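Major exported Hcp3 protein (Pseudomonas aeruginosa, PDB 3HE1) is a secreted Hcp-family protein that probably assembles into hexameric rings as a tube component of the type VI secretion system. Local coordinates at residues 25-39 against 111-123. Sequence-based numbering, arbitrary orientation.
Sequences TPAYMSITGTKQGLI and ERLTKVEIQWYRT
E111 OE2 takes two backbone donors of the turn 34-36, K35 N at 3.1 Å and Q36 N at 3.3 Å, both from the same face of the carboxylate and well above its plane. The other oxygen, OE1, offers its syn lone pair to Q36 NE2 (3.2 Å) and lies in the plane of that amide; NE2 also hydrogen-bonds to L102 O. With CG anti to the backbone N (chi1 173°), E111 carries its buried charge into this turn, where the N-H groups probably stabilise it. Next along, R112 O accepts both T34 N and T34 OG1, the hydroxyl at 2.8 Å on a lone pair. From here strands 27-33 and 115-123 run antiparallel in the curled beta-barrel sheet of the Hcp fold, their ladder beginning beside a classic bulge in which T114 and K115 both face T32. Strands 61-71 and 129-137 flank the pair. On the face of I31, M29 and V116, I31 CG2 presses on L113 CG, and the selenium of M29 meets V116 CG1 at 3.7 Å. On the face of Y28, that residue turns its ring edge toward the face of Y121 in an offset T-shaped pair, centroids 5.8 Å apart and planes at 80°; H57 stacks on Y28 and its NE2 is hydrogen-bonded to Y121 OH. Beyond P26, T25 OG1 hydrogen-bonds to T161 OG1 of a neighbouring subunit.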
loop_
_atom_site.group_PDB
_atom_site.type_symbol
_atom_site.label_atom_id
_atom_site.label_comp_id
_atom_site.label_asym_id
_atom_site.label_seq_id
_atom_site.Cartn_x
_atom_site.Cartn_y
_atom_site.Cartn_z
ATOM N N THR A 25 23.442 1.070 -12.429
ATOM C CA THR A 25 23.822 -0.209 -11.858
ATOM C C THR A 25 22.883 -1.288 -12.387
ATOM O O THR A 25 22.138 -1.885 -11.607
ATOM C CB THR A 25 23.702 -0.160 -10.342
ATOM O OG1 THR A 25 22.351 0.169 -9.990
ATOM C CG2 THR A 25 24.624 0.907 -9.789
ATOM N N PRO A 26 22.899 -1.529 -13.719
ATOM C CA PRO A 26 22.024 -2.528 -14.333
ATOM C C PRO A 26 22.755 -3.849 -14.433
ATOM O O PRO A 26 23.973 -3.901 -14.268
ATOM C CB PRO A 26 21.847 -1.977 -15.732
ATOM C CG PRO A 26 23.242 -1.534 -16.052
ATOM C CD PRO A 26 23.799 -0.954 -14.739
ATOM N N ALA A 27 22.003 -4.910 -14.677
ATOM C CA ALA A 27 22.571 -6.206 -14.976
ATOM C C ALA A 27 22.342 -6.439 -16.466
ATOM O O ALA A 27 21.434 -5.838 -17.068
ATOM C CB ALA A 27 21.896 -7.278 -14.142
ATOM N N TYR A 28 23.185 -7.266 -17.075
ATOM C CA TYR A 28 22.973 -7.678 -18.462
ATOM C C TYR A 28 22.996 -9.179 -18.460
ATOM O O TYR A 28 23.659 -9.774 -17.622
ATOM C CB TYR A 28 24.038 -7.100 -19.398
ATOM C CG TYR A 28 23.881 -5.610 -19.602
ATOM C CD1 TYR A 28 22.976 -5.112 -20.533
ATOM C CD2 TYR A 28 24.612 -4.698 -18.841
ATOM C CE1 TYR A 28 22.810 -3.751 -20.713
ATOM C CE2 TYR A 28 24.457 -3.327 -19.017
ATOM C CZ TYR A 28 23.553 -2.862 -19.955
ATOM O OH TYR A 28 23.385 -1.504 -20.141
HETATM N N MSE A 29 22.260 -9.799 -19.368
HETATM C CA MSE A 29 22.125 -11.251 -19.331
HETATM C C MSE A 29 22.345 -11.884 -20.701
HETATM O O MSE A 29 22.219 -11.240 -21.732
HETATM C CB MSE A 29 20.750 -11.637 -18.763
HETATM C CG MSE A 29 20.429 -13.144 -18.713
HETATM SE SE MSE A 29 18.613 -13.368 -18.035
HETATM C CE MSE A 29 17.878 -11.793 -18.924
ATOM N N SER A 30 22.692 -13.158 -20.700
ATOM C CA SER A 30 22.810 -13.896 -21.934
ATOM C C SER A 30 22.055 -15.185 -21.751
ATOM O O SER A 30 22.050 -15.780 -20.661
ATOM C CB SER A 30 24.278 -14.179 -22.283
ATOM O OG SER A 30 24.884 -15.039 -21.330
ATOM N N ILE A 31 21.388 -15.602 -22.814
ATOM C CA ILE A 31 20.771 -16.905 -22.813
ATOM C C ILE A 31 21.212 -17.711 -24.019
ATOM O O ILE A 31 21.247 -17.214 -25.131
ATOM C CB ILE A 31 19.251 -16.804 -22.734
ATOM C CG1 ILE A 31 18.879 -15.973 -21.491
ATOM C CG2 ILE A 31 18.643 -18.210 -22.723
ATOM C CD1 ILE A 31 17.389 -15.797 -21.226
ATOM N N THR A 32 21.610 -18.949 -23.765
ATOM C CA THR A 32 21.848 -19.918 -24.826
ATOM C C THR A 32 20.896 -21.077 -24.608
ATOM O O THR A 32 20.933 -21.724 -23.554
ATOM C CB THR A 32 23.295 -20.458 -24.830
ATOM O OG1 THR A 32 24.200 -19.399 -25.152
ATOM C CG2 THR A 32 23.449 -21.569 -25.867
ATOM N N GLY A 33 20.034 -21.324 -25.592
ATOM C CA GLY A 33 19.070 -22.407 -25.507
ATOM C C GLY A 33 19.520 -23.596 -26.335
ATOM O O GLY A 33 20.094 -23.435 -27.408
ATOM N N THR A 34 19.263 -24.796 -25.835
ATOM C CA THR A 34 19.636 -26.009 -26.551
ATOM C C THR A 34 19.126 -25.997 -27.992
ATOM O O THR A 34 19.801 -26.481 -28.911
ATOM C CB THR A 34 19.119 -27.279 -25.831
ATOM O OG1 THR A 34 17.785 -27.059 -25.356
ATOM C CG2 THR A 34 20.028 -27.642 -24.660
ATOM N N LYS A 35 17.940 -25.433 -28.186
ATOM C CA LYS A 35 17.323 -25.396 -29.507
ATOM C C LYS A 35 17.636 -24.115 -30.270
ATOM O O LYS A 35 17.922 -24.158 -31.464
ATOM C CB LYS A 35 15.810 -25.589 -29.402
ATOM C CG LYS A 35 15.405 -26.969 -28.913
ATOM C CD LYS A 35 15.543 -27.106 -27.395
ATOM C CE LYS A 35 15.290 -28.533 -26.949
ATOM N NZ LYS A 35 14.746 -28.597 -25.581
ATOM N N GLN A 36 17.598 -22.984 -29.571
ATOM C CA GLN A 36 17.688 -21.679 -30.212
ATOM C C GLN A 36 19.078 -21.042 -30.268
ATOM O O GLN A 36 19.262 -20.011 -30.916
ATOM C CB GLN A 36 16.733 -20.707 -29.530
ATOM C CG GLN A 36 15.284 -21.150 -29.534
ATOM C CD GLN A 36 14.328 -20.009 -29.220
ATOM O OE1 GLN A 36 14.302 -18.994 -29.925
ATOM N NE2 GLN A 36 13.532 -20.172 -28.163
ATOM N N GLY A 37 20.056 -21.636 -29.597
ATOM C CA GLY A 37 21.383 -21.042 -29.558
ATOM C C GLY A 37 21.407 -19.851 -28.610
ATOM O O GLY A 37 20.792 -19.900 -27.544
ATOM N N LEU A 38 22.117 -18.790 -28.989
ATOM C CA LEU A 38 22.203 -17.579 -28.174
ATOM C C LEU A 38 20.944 -16.754 -28.388
ATOM O O LEU A 38 20.749 -16.156 -29.451
ATOM C CB LEU A 38 23.470 -16.765 -28.505
ATOM C CG LEU A 38 23.796 -15.571 -27.588
ATOM C CD1 LEU A 38 23.861 -15.971 -26.119
ATOM C CD2 LEU A 38 25.085 -14.875 -28.000
ATOM N N ILE A 39 20.085 -16.737 -27.377
ATOM C CA ILE A 39 18.762 -16.144 -27.516
ATOM C C ILE A 39 18.842 -14.635 -27.368
ATOM O O ILE A 39 17.976 -13.908 -27.835
ATOM C CB ILE A 39 17.761 -16.781 -26.528
ATOM C CG1 ILE A 39 17.349 -18.169 -27.041
ATOM C CG2 ILE A 39 16.539 -15.880 -26.308
ATOM C CD1 ILE A 39 16.790 -19.104 -25.968
ATOM N N GLU A 111 11.756 -25.712 -23.525
ATOM C CA GLU A 111 13.149 -25.820 -23.935
ATOM C C GLU A 111 14.153 -25.582 -22.794
ATOM O O GLU A 111 14.137 -24.529 -22.154
ATOM C CB GLU A 111 13.430 -24.839 -25.078
ATOM C CG GLU A 111 14.903 -24.760 -25.462
ATOM C CD GLU A 111 15.206 -23.576 -26.343
ATOM O OE1 GLU A 111 14.246 -22.953 -26.837
ATOM O OE2 GLU A 111 16.395 -23.250 -26.531
ATOM N N ARG A 112 15.023 -26.565 -22.553
ATOM C CA ARG A 112 16.086 -26.430 -21.562
ATOM C C ARG A 112 17.091 -25.360 -21.984
ATOM O O ARG A 112 17.605 -25.369 -23.103
ATOM C CB ARG A 112 16.807 -27.766 -21.316
ATOM C CG ARG A 112 18.084 -27.638 -20.463
ATOM C CD ARG A 112 18.690 -28.991 -20.052
ATOM N NE ARG A 112 19.061 -29.825 -21.194
ATOM C CZ ARG A 112 20.218 -29.745 -21.848
ATOM N NH1 ARG A 112 21.138 -28.859 -21.488
ATOM N NH2 ARG A 112 20.457 -30.554 -22.871
ATOM N N LEU A 113 17.356 -24.426 -21.080
ATOM C CA LEU A 113 18.326 -23.365 -21.313
ATOM C C LEU A 113 19.719 -23.802 -20.875
ATOM O O LEU A 113 19.988 -23.873 -19.673
ATOM C CB LEU A 113 17.935 -22.143 -20.485
ATOM C CG LEU A 113 17.317 -20.998 -21.242
ATOM C CD1 LEU A 113 16.647 -21.562 -22.495
ATOM C CD2 LEU A 113 16.351 -20.256 -20.314
ATOM N N THR A 114 20.617 -24.074 -21.820
ATOM C CA THR A 114 21.971 -24.517 -21.434
ATOM C C THR A 114 22.690 -23.572 -20.460
ATOM O O THR A 114 23.322 -24.022 -19.499
ATOM C CB THR A 114 22.891 -24.780 -22.641
ATOM O OG1 THR A 114 22.600 -26.072 -23.188
ATOM C CG2 THR A 114 24.334 -24.757 -22.201
ATOM N N LYS A 115 22.596 -22.268 -20.712
ATOM C CA LYS A 115 23.175 -21.282 -19.803
ATOM C C LYS A 115 22.445 -19.945 -19.816
ATOM O O LYS A 115 22.296 -19.315 -20.859
ATOM C CB LYS A 115 24.667 -21.066 -20.085
ATOM C CG LYS A 115 25.325 -20.088 -19.127
ATOM C CD LYS A 115 26.839 -20.321 -19.000
ATOM C CE LYS A 115 27.628 -19.474 -19.982
ATOM N NZ LYS A 115 29.046 -19.323 -19.540
ATOM N N VAL A 116 21.979 -19.538 -18.642
ATOM C CA VAL A 116 21.527 -18.179 -18.400
ATOM C C VAL A 116 22.571 -17.583 -17.485
ATOM O O VAL A 116 22.897 -18.174 -16.448
ATOM C CB VAL A 116 20.192 -18.157 -17.654
ATOM C CG1 VAL A 116 19.837 -16.716 -17.230
ATOM C CG2 VAL A 116 19.108 -18.806 -18.503
ATOM N N GLU A 117 23.108 -16.430 -17.863
ATOM C CA GLU A 117 24.185 -15.844 -17.094
ATOM C C GLU A 117 23.958 -14.372 -16.926
ATOM O O GLU A 117 23.937 -13.638 -17.910
ATOM C CB GLU A 117 25.520 -16.079 -17.785
ATOM C CG GLU A 117 26.634 -15.168 -17.300
ATOM C CD GLU A 117 28.018 -15.667 -17.703
ATOM O OE1 GLU A 117 28.242 -16.899 -17.654
ATOM O OE2 GLU A 117 28.880 -14.829 -18.066
ATOM N N ILE A 118 23.786 -13.970 -15.667
ATOM C CA ILE A 118 23.456 -12.610 -15.254
ATOM C C ILE A 118 24.701 -11.879 -14.751
ATOM O O ILE A 118 25.331 -12.281 -13.779
ATOM C CB ILE A 118 22.422 -12.608 -14.102
ATOM C CG1 ILE A 118 21.097 -13.211 -14.545
ATOM C CG2 ILE A 118 22.165 -11.199 -13.616
ATOM C CD1 ILE A 118 20.299 -12.285 -15.421
ATOM N N GLN A 119 25.036 -10.785 -15.408
ATOM C CA GLN A 119 26.229 -10.053 -15.076
ATOM C C GLN A 119 25.887 -8.740 -14.405
ATOM O O GLN A 119 25.177 -7.911 -14.971
ATOM C CB GLN A 119 27.036 -9.780 -16.337
ATOM C CG GLN A 119 27.651 -11.017 -16.927
ATOM C CD GLN A 119 28.779 -10.680 -17.884
ATOM O OE1 GLN A 119 28.993 -9.507 -18.234
ATOM N NE2 GLN A 119 29.512 -11.706 -18.314
ATOM N N TRP A 120 26.431 -8.541 -13.209
ATOM C CA TRP A 120 26.084 -7.388 -12.399
ATOM C C TRP A 120 27.078 -6.229 -12.566
ATOM O O TRP A 120 28.295 -6.437 -12.602
ATOM C CB TRP A 120 25.956 -7.808 -10.934
ATOM C CG TRP A 120 25.040 -8.997 -10.701
ATOM C CD1 TRP A 120 25.326 -10.318 -10.931
ATOM C CD2 TRP A 120 23.710 -8.963 -10.185
ATOM N NE1 TRP A 120 24.253 -11.104 -10.593
ATOM C CE2 TRP A 120 23.249 -10.297 -10.123
ATOM C CE3 TRP A 120 22.859 -7.931 -9.764
ATOM C CZ2 TRP A 120 21.979 -10.631 -9.661
ATOM C CZ3 TRP A 120 21.591 -8.261 -9.306
ATOM C CH2 TRP A 120 21.164 -9.600 -9.261
ATOM N N TYR A 121 26.545 -5.011 -12.669
ATOM C CA TYR A 121 27.374 -3.815 -12.868
ATOM C C TYR A 121 27.165 -2.735 -11.797
ATOM O O TYR A 121 26.075 -2.589 -11.230
ATOM C CB TYR A 121 27.155 -3.233 -14.265
ATOM C CG TYR A 121 27.753 -4.078 -15.366
ATOM C CD1 TYR A 121 29.009 -3.783 -15.886
ATOM C CD2 TYR A 121 27.067 -5.181 -15.876
ATOM C CE1 TYR A 121 29.565 -4.559 -16.892
ATOM C CE2 TYR A 121 27.619 -5.965 -16.881
ATOM C CZ TYR A 121 28.864 -5.647 -17.383
ATOM O OH TYR A 121 29.413 -6.420 -18.373
ATOM N N ARG A 122 28.228 -1.980 -11.531
ATOM C CA ARG A 122 28.223 -0.957 -10.494
ATOM C C ARG A 122 29.208 0.145 -10.867
ATOM O O ARG A 122 30.059 -0.032 -11.746
ATOM C CB ARG A 122 28.658 -1.558 -9.152
ATOM C CG ARG A 122 30.171 -1.513 -8.962
ATOM C CD ARG A 122 30.644 -2.351 -7.800
ATOM N NE ARG A 122 32.102 -2.358 -7.702
ATOM C CZ ARG A 122 32.790 -3.081 -6.821
ATOM N NH1 ARG A 122 32.151 -3.857 -5.954
ATOM N NH2 ARG A 122 34.115 -3.020 -6.798
ATOM N N THR A 123 29.099 1.279 -10.186
ATOM C CA THR A 123 30.100 2.326 -10.303
ATOM C C THR A 123 31.272 2.004 -9.378
ATOM O O THR A 123 31.106 1.902 -8.161
ATOM C CB THR A 123 29.526 3.698 -9.934
ATOM O OG1 THR A 123 28.318 3.928 -10.674
ATOM C CG2 THR A 123 30.539 4.796 -10.239
#